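Local coordinates for TSR3 (Vulcanisaeta distributa, PDB 5APG), which probably transfers the 3-amino-3-carboxypropyl group of S-adenosylmethionine to an N1-methylpseudouridine of 16S rRNA, the last step in making N1-methyl-N3-(3-amino-3-carboxypropyl)pseudouridine, at residues A[46-51]-A[78-83]; A[97-102]-A[140-145]; A[109-114]-A[136-141]. One frame throughout, in Å; residues are numbered along the deposited sequence.

How the contacts relate
Along the chain contact 1 closes before the other two open, and contacts 2 and 3 both end on the segment around Pro140 and Asn141. Contact 1 joins the loop after strand 43-45 to helix 73-83, and its centre lies about 21 Å from that of contact 3, on the opposite side of the chain's centre; both touch the same cosubstrate analogue. Contacts 2 and 3 have centres only about 6 Å apart. They connect the loop before helix 112-122, and that helix's first turn, to the lead-in and start of helix 141-153, with Glu114 bonding to the 97-102 loop. The SPOUT-fold cosubstrate site is thus framed from two sides.

Contact 1: A[46-51]-A[78-83]; sequences DPTVKT and DVHTKF. With EEM ([(3S)-3-amino-4-hydroxy-4-oxo-butyl]-[[(2S,3S,4R,5R)-5-(6-aminopurin-9-yl)-3,4-dihydroxy-oxolan-2-yl]methyl]-methyl-selanium), chain D.
OD1 of Asp46, lying 3.5 Å from CB of His80, is gripped by two donors of Thr48, the hydroxyl OG1 and the backbone N, both arriving from the same face of the carboxylate plane. The bond from Thr48 N to Asp46 OD1, 2.8 Å, closes an Asx turn inside the type I turn that follows strand 43-45 of this SPOUT fold. Asp46 suits the place because the other oxygen, OD2, makes a salt bridge to Arg90 on strand 89-91. With CG anti to the backbone N (chi1 -176°), the carboxylate slides past the imidazole, the two planes 41° apart. Pro47, next in the turn, sets CD over the middle of the His80 ring, a CH-pi contact of 3.9 Å from CD to the ring centroid. Thr48 divides its side chain: while OG1 serves Asp46, CG2 packs on His80 CB at 3.8 Å. Within helix 73-83 the ring is tethered by ND1 to the carbonyl of Ala76, which limits its rotation. CB of Pro47 lies over the adenine of the bound selenium analogue of S-adenosylmethionine, 3.8 Å from its N1, and at the imidazole edge CE1 of His80 comes 3.4 Å from the ribose O3'.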
loop_
_atom_site.group_PDB
_atom_site.type_symbol
_atom_site.label_atom_id
_atom_site.label_comp_id
_atom_site.label_asym_id
_atom_site.label_seq_id
_atom_site.Cartn_x
_atom_site.Cartn_y
_atom_site.Cartn_z
ATOM N N ASP A 46 -3.561 5.225 0.078
ATOM C CA ASP A 46 -4.850 5.447 -0.552
ATOM C C ASP A 46 -4.668 5.280 -2.049
ATOM O O ASP A 46 -4.101 6.154 -2.702
ATOM C CB ASP A 46 -5.385 6.844 -0.208
ATOM C CG ASP A 46 -6.784 7.097 -0.753
ATOM O OD1 ASP A 46 -7.223 6.406 -1.703
ATOM O OD2 ASP A 46 -7.449 8.012 -0.229
ATOM N N PRO A 47 -5.145 4.154 -2.596
ATOM C CA PRO A 47 -4.979 3.876 -4.025
ATOM C C PRO A 47 -5.829 4.772 -4.927
ATOM O O PRO A 47 -5.623 4.743 -6.138
ATOM C CB PRO A 47 -5.414 2.411 -4.142
ATOM C CG PRO A 47 -6.436 2.253 -3.064
ATOM C CD PRO A 47 -5.926 3.104 -1.916
ATOM N N THR A 48 -6.746 5.553 -4.356
ATOM C CA THR A 48 -7.645 6.382 -5.161
ATOM C C THR A 48 -7.125 7.791 -5.432
ATOM O O THR A 48 -7.696 8.506 -6.255
ATOM C CB THR A 48 -9.041 6.528 -4.501
ATOM O OG1 THR A 48 -8.937 7.345 -3.327
ATOM C CG2 THR A 48 -9.615 5.161 -4.136
ATOM N N VAL A 49 -6.072 8.205 -4.734
ATOM C CA VAL A 49 -5.491 9.527 -4.986
ATOM C C VAL A 49 -4.365 9.406 -6.012
ATOM O O VAL A 49 -3.931 8.301 -6.335
ATOM C CB VAL A 49 -4.955 10.184 -3.695
ATOM C CG1 VAL A 49 -6.073 10.321 -2.663
ATOM C CG2 VAL A 49 -3.776 9.400 -3.121
ATOM N N LYS A 50 -3.894 10.539 -6.524
ATOM C CA LYS A 50 -2.905 10.533 -7.597
ATOM C C LYS A 50 -1.499 10.866 -7.104
ATOM O O LYS A 50 -0.531 10.772 -7.862
ATOM C CB LYS A 50 -3.313 11.522 -8.696
ATOM C CG LYS A 50 -4.654 11.217 -9.330
ATOM C CD LYS A 50 -4.665 9.806 -9.915
ATOM C CE LYS A 50 -6.049 9.434 -10.430
ATOM N NZ LYS A 50 -6.929 8.937 -9.333
ATOM N N THR A 51 -1.394 11.262 -5.839
ATOM C CA THR A 51 -0.120 11.690 -5.269
ATOM C C THR A 51 0.686 10.500 -4.756
ATOM O O THR A 51 0.311 9.876 -3.768
ATOM C CB THR A 51 -0.332 12.690 -4.114
ATOM O OG1 THR A 51 -1.336 13.646 -4.484
ATOM C CG2 THR A 51 0.965 13.412 -3.781
ATOM N N ASP A 78 -15.015 3.160 -3.146
ATOM C CA ASP A 78 -16.103 3.761 -2.382
ATOM C C ASP A 78 -15.668 4.142 -0.965
ATOM O O ASP A 78 -15.977 5.231 -0.482
ATOM C CB ASP A 78 -17.296 2.808 -2.319
ATOM C CG ASP A 78 -18.487 3.417 -1.612
ATOM O OD1 ASP A 78 -19.150 4.285 -2.216
ATOM O OD2 ASP A 78 -18.756 3.031 -0.454
ATOM N N VAL A 79 -14.937 3.248 -0.310
ATOM C CA VAL A 79 -14.528 3.468 1.074
ATOM C C VAL A 79 -13.537 4.625 1.204
ATOM O O VAL A 79 -13.713 5.512 2.043
ATOM C CB VAL A 79 -13.907 2.193 1.678
ATOM C CG1 VAL A 79 -13.214 2.504 3.002
ATOM C CG2 VAL A 79 -14.976 1.122 1.853
ATOM N N HIS A 80 -12.504 4.626 0.369
ATOM C CA HIS A 80 -11.485 5.668 0.454
ATOM C C HIS A 80 -12.016 7.037 0.034
ATOM O O HIS A 80 -11.633 8.052 0.607
ATOM C CB HIS A 80 -10.267 5.305 -0.394
ATOM C CG HIS A 80 -9.415 4.229 0.203
ATOM N ND1 HIS A 80 -9.667 2.887 0.016
ATOM C CD2 HIS A 80 -8.319 4.299 1.000
ATOM C CE1 HIS A 80 -8.762 2.176 0.669
ATOM N NE2 HIS A 80 -7.933 3.010 1.269
ATOM N N THR A 81 -12.897 7.072 -0.960
ATOM C CA THR A 81 -13.381 8.353 -1.462
ATOM C C THR A 81 -14.379 9.000 -0.503
ATOM O O THR A 81 -14.456 10.225 -0.413
ATOM C CB THR A 81 -14.036 8.214 -2.855
ATOM O OG1 THR A 81 -15.087 7.243 -2.804
ATOM C CG2 THR A 81 -13.006 7.788 -3.893
ATOM N N LYS A 82 -15.131 8.185 0.227
ATOM C CA LYS A 82 -16.210 8.724 1.049
ATOM C C LYS A 82 -15.848 8.947 2.518
ATOM O O LYS A 82 -16.504 9.737 3.192
ATOM C CB LYS A 82 -17.441 7.811 0.966
ATOM C CG LYS A 82 -18.083 7.761 -0.415
ATOM C CD LYS A 82 -19.565 7.410 -0.342
ATOM C CE LYS A 82 -19.803 6.082 0.358
ATOM N NZ LYS A 82 -21.197 5.596 0.150
ATOM N N PHE A 83 -14.813 8.280 3.025
ATOM C CA PHE A 83 -14.598 8.299 4.473
ATOM C C PHE A 83 -13.268 8.866 4.978
ATOM O O PHE A 83 -13.046 8.909 6.187
ATOM C CB PHE A 83 -14.777 6.885 5.030
ATOM C CG PHE A 83 -16.151 6.319 4.808
ATOM C CD1 PHE A 83 -17.197 6.663 5.649
ATOM C CD2 PHE A 83 -16.397 5.444 3.763
ATOM C CE1 PHE A 83 -18.465 6.149 5.450
ATOM C CE2 PHE A 83 -17.662 4.922 3.558
ATOM C CZ PHE A 83 -18.698 5.276 4.402
HETATM C C2 EEM D . -1.918 2.594 -2.208
HETATM N N3 EEM D . -2.318 1.707 -1.350
HETATM C C4 EEM D . -2.449 0.444 -1.714
HETATM C "C1'" EEM D . -3.152 -0.802 0.363
HETATM C "C2'" EEM D . -4.475 -0.021 0.562
HETATM C "C3'" EEM D . -5.429 -1.015 0.381
HETATM C "C4'" EEM D . -4.971 -2.187 0.852
HETATM C "C5'" EEM D . -5.333 -3.373 0.039
HETATM O O EEM D . -4.280 -8.215 1.559
HETATM C C EEM D . -5.385 -8.669 1.448
HETATM O OXT EEM D . -5.755 -9.579 2.170
HETATM C CA EEM D . -6.355 -8.088 0.443
HETATM N N EEM D . -7.507 -8.943 0.389
HETATM C CB EEM D . -6.695 -6.691 0.941
HETATM C CG EEM D . -7.374 -5.806 -0.084
HETATM SE SE EEM D . -7.179 -3.894 0.400
HETATM C CE EEM D . -8.257 -2.791 -0.772
HETATM O "O4'" EEM D . -3.391 -2.023 0.614
HETATM O "O3'" EEM D . -6.768 -0.604 0.861
HETATM O "O2'" EEM D . -4.419 0.321 1.951
HETATM N N9 EEM D . -2.830 -0.678 -1.086
HETATM C C8 EEM D . -2.764 -1.643 -1.981
HETATM N N7 EEM D . -2.374 -1.192 -3.152
HETATM C C5 EEM D . -2.155 0.129 -3.026
HETATM N N1 EEM D . -1.627 2.349 -3.469
HETATM C C6 EEM D . -1.730 1.139 -3.934
HETATM N N6 EEM D . -1.442 0.846 -5.281
#

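Contact 2: A[97-102]-A[140-145]; sequences IAANPT and PNFIII
Phe142 and Ile145, one helical turn apart at the start of helix 141-153, meet the loop backbone of Ile97 to Ala99 from two directions. CB of Ala99 points into the helix surface and lies 3.6 Å from CA of Phe142 and 3.8 Å from its CB; a small residue suits this close approach. Phe142, with CG anti to the backbone N (chi1 177°), sends its ring alongside the loop. The backbone N of Ala99 lies near the plane at the ring edge, and CE1 of Phe142 comes within 3.3 Å of the carbonyl O of Ile97, which approaches obliquely. Ile145 points at the loop, its long branch ending in CD1, 3.9 Å from CG2 of Ile97, the two side chains crossing at about a right angle, and the same methyl lies 3.7 Å from Ala98 O. At the more polar rim one water donates to Ala99 O at 2.9 Å and accepts from ND2 of Asn141 at 2.8 Å. Asn146, next along the helix, accepts from Ile97 N. Phe142 continues inward to Glu114 and Ala118 of helix 112-122. With the Phe142 side chain about 8 Å from the bound S-adenosylmethionine analogue, this is packing of the loop after strand 89-91 on helix 141-153 in the SPOUT fold.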
loop_
_atom_site.group_PDB
_atom_site.type_symbol
_atom_site.label_atom_id
_atom_site.label_comp_id
_atom_site.label_asym_id
_atom_site.label_seq_id
_atom_site.Cartn_x
_atom_site.Cartn_y
_atom_site.Cartn_z
ATOM N N ILE A 97 4.345 -4.164 -9.319
ATOM C CA ILE A 97 3.742 -5.393 -9.807
ATOM C C ILE A 97 3.461 -6.331 -8.633
ATOM O O ILE A 97 4.339 -6.572 -7.808
ATOM C CB ILE A 97 4.665 -6.085 -10.828
ATOM C CG1 ILE A 97 5.011 -5.126 -11.973
ATOM C CG2 ILE A 97 4.031 -7.351 -11.360
ATOM C CD1 ILE A 97 3.797 -4.556 -12.679
ATOM N N ALA A 98 2.240 -6.848 -8.555
ATOM C CA ALA A 98 1.861 -7.751 -7.468
ATOM C C ALA A 98 2.590 -9.085 -7.586
ATOM O O ALA A 98 2.821 -9.581 -8.690
ATOM C CB ALA A 98 0.346 -7.974 -7.456
ATOM N N ALA A 99 2.950 -9.660 -6.442
ATOM C CA ALA A 99 3.628 -10.951 -6.408
ATOM C C ALA A 99 2.784 -12.031 -5.735
ATOM O O ALA A 99 3.165 -13.200 -5.729
ATOM C CB ALA A 99 4.967 -10.824 -5.699
ATOM N N ASN A 100 1.651 -11.642 -5.155
ATOM C CA ASN A 100 0.779 -12.602 -4.481
ATOM C C ASN A 100 0.137 -13.553 -5.500
ATOM O O ASN A 100 -0.000 -13.199 -6.670
ATOM C CB ASN A 100 -0.284 -11.867 -3.649
ATOM C CG ASN A 100 -1.303 -11.138 -4.497
ATOM O OD1 ASN A 100 -2.169 -11.758 -5.114
ATOM N ND2 ASN A 100 -1.222 -9.807 -4.513
ATOM N N PRO A 101 -0.240 -14.768 -5.064
ATOM C CA PRO A 101 -0.775 -15.790 -5.975
ATOM C C PRO A 101 -2.065 -15.396 -6.698
ATOM O O PRO A 101 -2.329 -15.921 -7.775
ATOM C CB PRO A 101 -1.032 -16.988 -5.051
ATOM C CG PRO A 101 -0.154 -16.770 -3.880
ATOM C CD PRO A 101 -0.091 -15.287 -3.691
ATOM N N THR A 102 -2.848 -14.493 -6.121
ATOM C CA THR A 102 -4.110 -14.087 -6.734
ATOM C C THR A 102 -3.906 -13.196 -7.955
ATOM O O THR A 102 -4.521 -13.411 -9.002
ATOM C CB THR A 102 -5.007 -13.343 -5.727
ATOM O OG1 THR A 102 -5.211 -14.162 -4.572
ATOM C CG2 THR A 102 -6.354 -13.004 -6.353
ATOM N N PRO A 140 9.094 -12.274 -0.405
ATOM C CA PRO A 140 10.360 -11.679 -0.853
ATOM C C PRO A 140 10.420 -11.455 -2.365
ATOM O O PRO A 140 11.076 -10.511 -2.814
ATOM C CB PRO A 140 11.400 -12.713 -0.410
ATOM C CG PRO A 140 10.789 -13.324 0.812
ATOM C CD PRO A 140 9.321 -13.436 0.473
ATOM N N ASN A 141 9.726 -12.294 -3.130
ATOM C CA ASN A 141 9.699 -12.156 -4.585
ATOM C C ASN A 141 9.080 -10.831 -5.046
ATOM O O ASN A 141 9.321 -10.390 -6.166
ATOM C CB ASN A 141 8.938 -13.320 -5.219
ATOM C CG ASN A 141 9.217 -13.453 -6.707
ATOM O OD1 ASN A 141 10.362 -13.339 -7.148
ATOM N ND2 ASN A 141 8.170 -13.691 -7.489
ATOM N N PHE A 142 8.280 -10.210 -4.185
ATOM C CA PHE A 142 7.706 -8.898 -4.483
ATOM C C PHE A 142 8.796 -7.866 -4.739
ATOM O O PHE A 142 8.693 -7.054 -5.657
ATOM C CB PHE A 142 6.804 -8.426 -3.342
ATOM C CG PHE A 142 6.244 -7.047 -3.544
ATOM C CD1 PHE A 142 5.252 -6.820 -4.482
ATOM C CD2 PHE A 142 6.711 -5.977 -2.796
ATOM C CE1 PHE A 142 4.730 -5.549 -4.671
ATOM C CE2 PHE A 142 6.196 -4.703 -2.982
ATOM C CZ PHE A 142 5.204 -4.492 -3.920
ATOM N N ILE A 143 9.844 -7.902 -3.922
ATOM C CA ILE A 143 10.971 -7.000 -4.115
ATOM C C ILE A 143 11.790 -7.412 -5.338
ATOM O O ILE A 143 12.200 -6.559 -6.125
ATOM C CB ILE A 143 11.864 -6.945 -2.863
ATOM C CG1 ILE A 143 11.112 -6.240 -1.732
ATOM C CG2 ILE A 143 13.172 -6.218 -3.157
ATOM C CD1 ILE A 143 11.888 -6.137 -0.444
ATOM N N ILE A 144 12.003 -8.714 -5.509
ATOM C CA ILE A 144 12.751 -9.224 -6.661
ATOM C C ILE A 144 12.169 -8.751 -7.995
ATOM O O ILE A 144 12.883 -8.184 -8.827
ATOM C CB ILE A 144 12.798 -10.766 -6.662
ATOM C CG1 ILE A 144 13.548 -11.282 -5.428
ATOM C CG2 ILE A 144 13.448 -11.289 -7.947
ATOM C CD1 ILE A 144 15.021 -10.928 -5.417
ATOM N N ILE A 145 10.875 -8.978 -8.204
ATOM C CA ILE A 145 10.276 -8.659 -9.496
ATOM C C ILE A 145 10.078 -7.152 -9.665
ATOM O O ILE A 145 9.906 -6.673 -10.780
ATOM C CB ILE A 145 8.929 -9.389 -9.700
ATOM C CG1 ILE A 145 7.872 -8.881 -8.719
ATOM C CG2 ILE A 145 9.110 -10.899 -9.567
ATOM C CD1 ILE A 145 6.472 -9.358 -9.054
HETATM O O HOH W 1 5.747 -14.433 -6.239
#

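Contact 3: A[109-114]-A[136-141]; sequences ILSTIE and YKWGPN. With EEM ([(3S)-3-amino-4-hydroxy-4-oxo-butyl]-[[(2S,3S,4R,5R)-5-(6-aminopurin-9-yl)-3,4-dihydroxy-oxolan-2-yl]methyl]-methyl-selanium), chain D.
The flat rings of Tyr136 and Trp138 lean on each other and turn their edges to Ile113 and Glu114. One face of Tyr136 carries Trp138 CZ2, toward the rim, and one face of Trp138 carries Tyr136 CB. At the Tyr136 edge, in plane, sits Ile113 CD1, 3.7 Å from CE2; the branched isoleucine meets both rings, its other arm, CG2, lying 4.0 Å from Trp138 CH2. The indole edge of Trp138 faces CG of Glu114 in plane, 3.7 Å from CZ3, and Ser111 OG lies near that plane, 3.9 Å from CH2 of Trp138. Carboxylate and indole planes stand 69° apart.

A glutamate is long enough here: CG beside the backbone N (chi1 -76°) and an extended chain beyond it carry the carboxylate to the helix start. There OE1 of Glu114 accepts from Ser111 N at 3.0 Å and from Ser111 OG at 2.7 Å, the two donors on opposite faces of the carboxylate plane, while Glu114 N donates a hydrogen bond to Ser111 OG at 3.2 Å. OE1 also takes Asn100 ND2, and OE2 takes Ala99 N. Replacing Glu114 by an alanine is likely to leave Ser111 N and OG, Ala99 N and Asn100 ND2 without their acceptor and to open a gap at the indole edge. Thr112 N donates to the carboxylate O of the bound selenium analogue of S-adenosylmethionine at 2.9 Å, the N-H...O angle 162°. A capping box fixes the N-terminus of helix 112-122, whose first amide grips the amino-acid end of the cosubstrate in this SPOUT-fold site.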
loop_
_atom_site.group_PDB
_atom_site.type_symbol
_atom_site.label_atom_id
_atom_site.label_comp_id
_atom_site.label_asym_id
_atom_site.label_seq_id
_atom_site.Cartn_x
_atom_site.Cartn_y
_atom_site.Cartn_z
ATOM N N ILE A 109 -2.493 -3.195 -8.206
ATOM C CA ILE A 109 -3.438 -3.773 -7.256
ATOM C C ILE A 109 -2.724 -4.730 -6.301
ATOM O O ILE A 109 -2.596 -5.919 -6.582
ATOM C CB ILE A 109 -4.579 -4.512 -7.985
ATOM C CG1 ILE A 109 -5.253 -3.581 -9.004
ATOM C CG2 ILE A 109 -5.588 -5.064 -6.990
ATOM C CD1 ILE A 109 -5.803 -2.300 -8.403
ATOM N N LEU A 110 -2.266 -4.201 -5.166
ATOM C CA LEU A 110 -1.450 -4.977 -4.238
ATOM C C LEU A 110 -2.243 -5.480 -3.039
ATOM O O LEU A 110 -3.267 -4.903 -2.676
ATOM C CB LEU A 110 -0.267 -4.137 -3.741
ATOM C CG LEU A 110 0.569 -3.433 -4.815
ATOM C CD1 LEU A 110 1.721 -2.661 -4.177
ATOM C CD2 LEU A 110 1.092 -4.438 -5.841
ATOM N N SER A 111 -1.757 -6.553 -2.422
ATOM C CA SER A 111 -2.287 -6.980 -1.134
ATOM C C SER A 111 -1.890 -5.956 -0.079
ATOM O O SER A 111 -0.977 -5.156 -0.291
ATOM C CB SER A 111 -1.767 -8.368 -0.751
ATOM O OG SER A 111 -0.375 -8.340 -0.456
ATOM N N THR A 112 -2.585 -5.970 1.051
ATOM C CA THR A 112 -2.281 -5.035 2.122
ATOM C C THR A 112 -0.829 -5.204 2.586
ATOM O O THR A 112 -0.127 -4.218 2.811
ATOM C CB THR A 112 -3.252 -5.212 3.305
ATOM O OG1 THR A 112 -4.582 -4.902 2.869
ATOM C CG2 THR A 112 -2.877 -4.283 4.463
ATOM N N ILE A 113 -0.362 -6.447 2.691
ATOM C CA ILE A 113 0.992 -6.671 3.191
ATOM C C ILE A 113 2.045 -6.205 2.178
ATOM O O ILE A 113 3.088 -5.678 2.566
ATOM C CB ILE A 113 1.236 -8.167 3.577
ATOM C CG1 ILE A 113 2.567 -8.311 4.307
ATOM C CG2 ILE A 113 1.198 -9.096 2.360
ATOM C CD1 ILE A 113 2.737 -9.639 5.051
ATOM N N GLU A 114 1.768 -6.367 0.887
ATOM C CA GLU A 114 2.685 -5.888 -0.146
ATOM C C GLU A 114 2.740 -4.365 -0.135
ATOM O O GLU A 114 3.794 -3.760 -0.343
ATOM C CB GLU A 114 2.261 -6.385 -1.532
ATOM C CG GLU A 114 2.588 -7.854 -1.809
ATOM C CD GLU A 114 1.831 -8.393 -3.010
ATOM O OE1 GLU A 114 0.586 -8.331 -2.996
ATOM O OE2 GLU A 114 2.475 -8.863 -3.972
ATOM N N TYR A 136 5.124 -14.455 4.138
ATOM C CA TYR A 136 4.598 -15.329 3.086
ATOM C C TYR A 136 5.748 -15.902 2.264
ATOM O O TYR A 136 6.782 -15.259 2.103
ATOM C CB TYR A 136 3.613 -14.571 2.179
ATOM C CG TYR A 136 2.298 -14.245 2.857
ATOM C CD1 TYR A 136 1.260 -15.173 2.886
ATOM C CD2 TYR A 136 2.099 -13.018 3.478
ATOM C CE1 TYR A 136 0.058 -14.885 3.513
ATOM C CE2 TYR A 136 0.898 -12.719 4.106
ATOM C CZ TYR A 136 -0.117 -13.655 4.118
ATOM O OH TYR A 136 -1.305 -13.359 4.746
ATOM N N LYS A 137 5.582 -17.113 1.750
ATOM C CA LYS A 137 6.665 -17.714 0.983
ATOM C C LYS A 137 6.915 -16.913 -0.297
ATOM O O LYS A 137 8.054 -16.820 -0.756
ATOM C CB LYS A 137 6.373 -19.183 0.662
ATOM C CG LYS A 137 5.249 -19.430 -0.331
ATOM C CD LYS A 137 5.260 -20.893 -0.763
ATOM C CE LYS A 137 3.961 -21.310 -1.430
ATOM N NZ LYS A 137 3.950 -22.779 -1.702
ATOM N N TRP A 138 5.858 -16.313 -0.845
ATOM C CA TRP A 138 5.955 -15.528 -2.081
ATOM C C TRP A 138 6.351 -14.072 -1.817
ATOM O O TRP A 138 6.605 -13.306 -2.750
ATOM C CB TRP A 138 4.622 -15.568 -2.846
ATOM C CG TRP A 138 3.428 -15.227 -1.990
ATOM C CD1 TRP A 138 2.562 -16.108 -1.400
ATOM C CD2 TRP A 138 2.984 -13.917 -1.615
ATOM N NE1 TRP A 138 1.609 -15.425 -0.684
ATOM C CE2 TRP A 138 1.843 -14.078 -0.802
ATOM C CE3 TRP A 138 3.439 -12.621 -1.890
ATOM C CZ2 TRP A 138 1.154 -12.996 -0.257
ATOM C CZ3 TRP A 138 2.751 -11.546 -1.353
ATOM C CH2 TRP A 138 1.621 -11.740 -0.545
ATOM N N GLY A 139 6.392 -13.695 -0.545
ATOM C CA GLY A 139 6.656 -12.317 -0.148
ATOM C C GLY A 139 7.928 -11.671 -0.680
ATOM O O GLY A 139 7.864 -10.621 -1.320
ATOM N N PRO A 140 9.094 -12.274 -0.405
ATOM C CA PRO A 140 10.360 -11.679 -0.853
ATOM C C PRO A 140 10.420 -11.455 -2.365
ATOM O O PRO A 140 11.076 -10.511 -2.814
ATOM C CB PRO A 140 11.400 -12.713 -0.410
ATOM C CG PRO A 140 10.789 -13.324 0.812
ATOM C CD PRO A 140 9.321 -13.436 0.473
ATOM N N ASN A 141 9.726 -12.294 -3.130
ATOM C CA ASN A 141 9.699 -12.156 -4.585
ATOM C C ASN A 141 9.080 -10.831 -5.046
ATOM O O ASN A 141 9.321 -10.390 -6.166
ATOM C CB ASN A 141 8.938 -13.320 -5.219
ATOM C CG ASN A 141 9.217 -13.453 -6.707
ATOM O OD1 ASN A 141 10.362 -13.339 -7.148
ATOM N ND2 ASN A 141 8.170 -13.691 -7.489
HETATM C C2 EEM D . -1.918 2.594 -2.208
HETATM N N3 EEM D . -2.318 1.707 -1.350
HETATM C C4 EEM D . -2.449 0.444 -1.714
HETATM C "C1'" EEM D . -3.152 -0.802 0.363
HETATM C "C2'" EEM D . -4.475 -0.021 0.562
HETATM C "C3'" EEM D . -5.429 -1.015 0.381
HETATM C "C4'" EEM D . -4.971 -2.187 0.852
HETATM C "C5'" EEM D . -5.333 -3.373 0.039
HETATM O O EEM D . -4.280 -8.215 1.559
HETATM C C EEM D . -5.385 -8.669 1.448
HETATM O OXT EEM D . -5.755 -9.579 2.170
HETATM C CA EEM D . -6.355 -8.088 0.443
HETATM N N EEM D . -7.507 -8.943 0.389
HETATM C CB EEM D . -6.695 -6.691 0.941
HETATM C CG EEM D . -7.374 -5.806 -0.084
HETATM SE SE EEM D . -7.179 -3.894 0.400
HETATM C CE EEM D . -8.257 -2.791 -0.772
HETATM O "O4'" EEM D . -3.391 -2.023 0.614
HETATM O "O3'" EEM D . -6.768 -0.604 0.861
HETATM O "O2'" EEM D . -4.419 0.321 1.951
HETATM N N9 EEM D . -2.830 -0.678 -1.086
HETATM C C8 EEM D . -2.764 -1.643 -1.981
HETATM N N7 EEM D . -2.374 -1.192 -3.152
HETATM C C5 EEM D . -2.155 0.129 -3.026
HETATM N N1 EEM D . -1.627 2.349 -3.469
HETATM C C6 EEM D . -1.730 1.139 -3.934
HETATM N N6 EEM D . -1.442 0.846 -5.281
#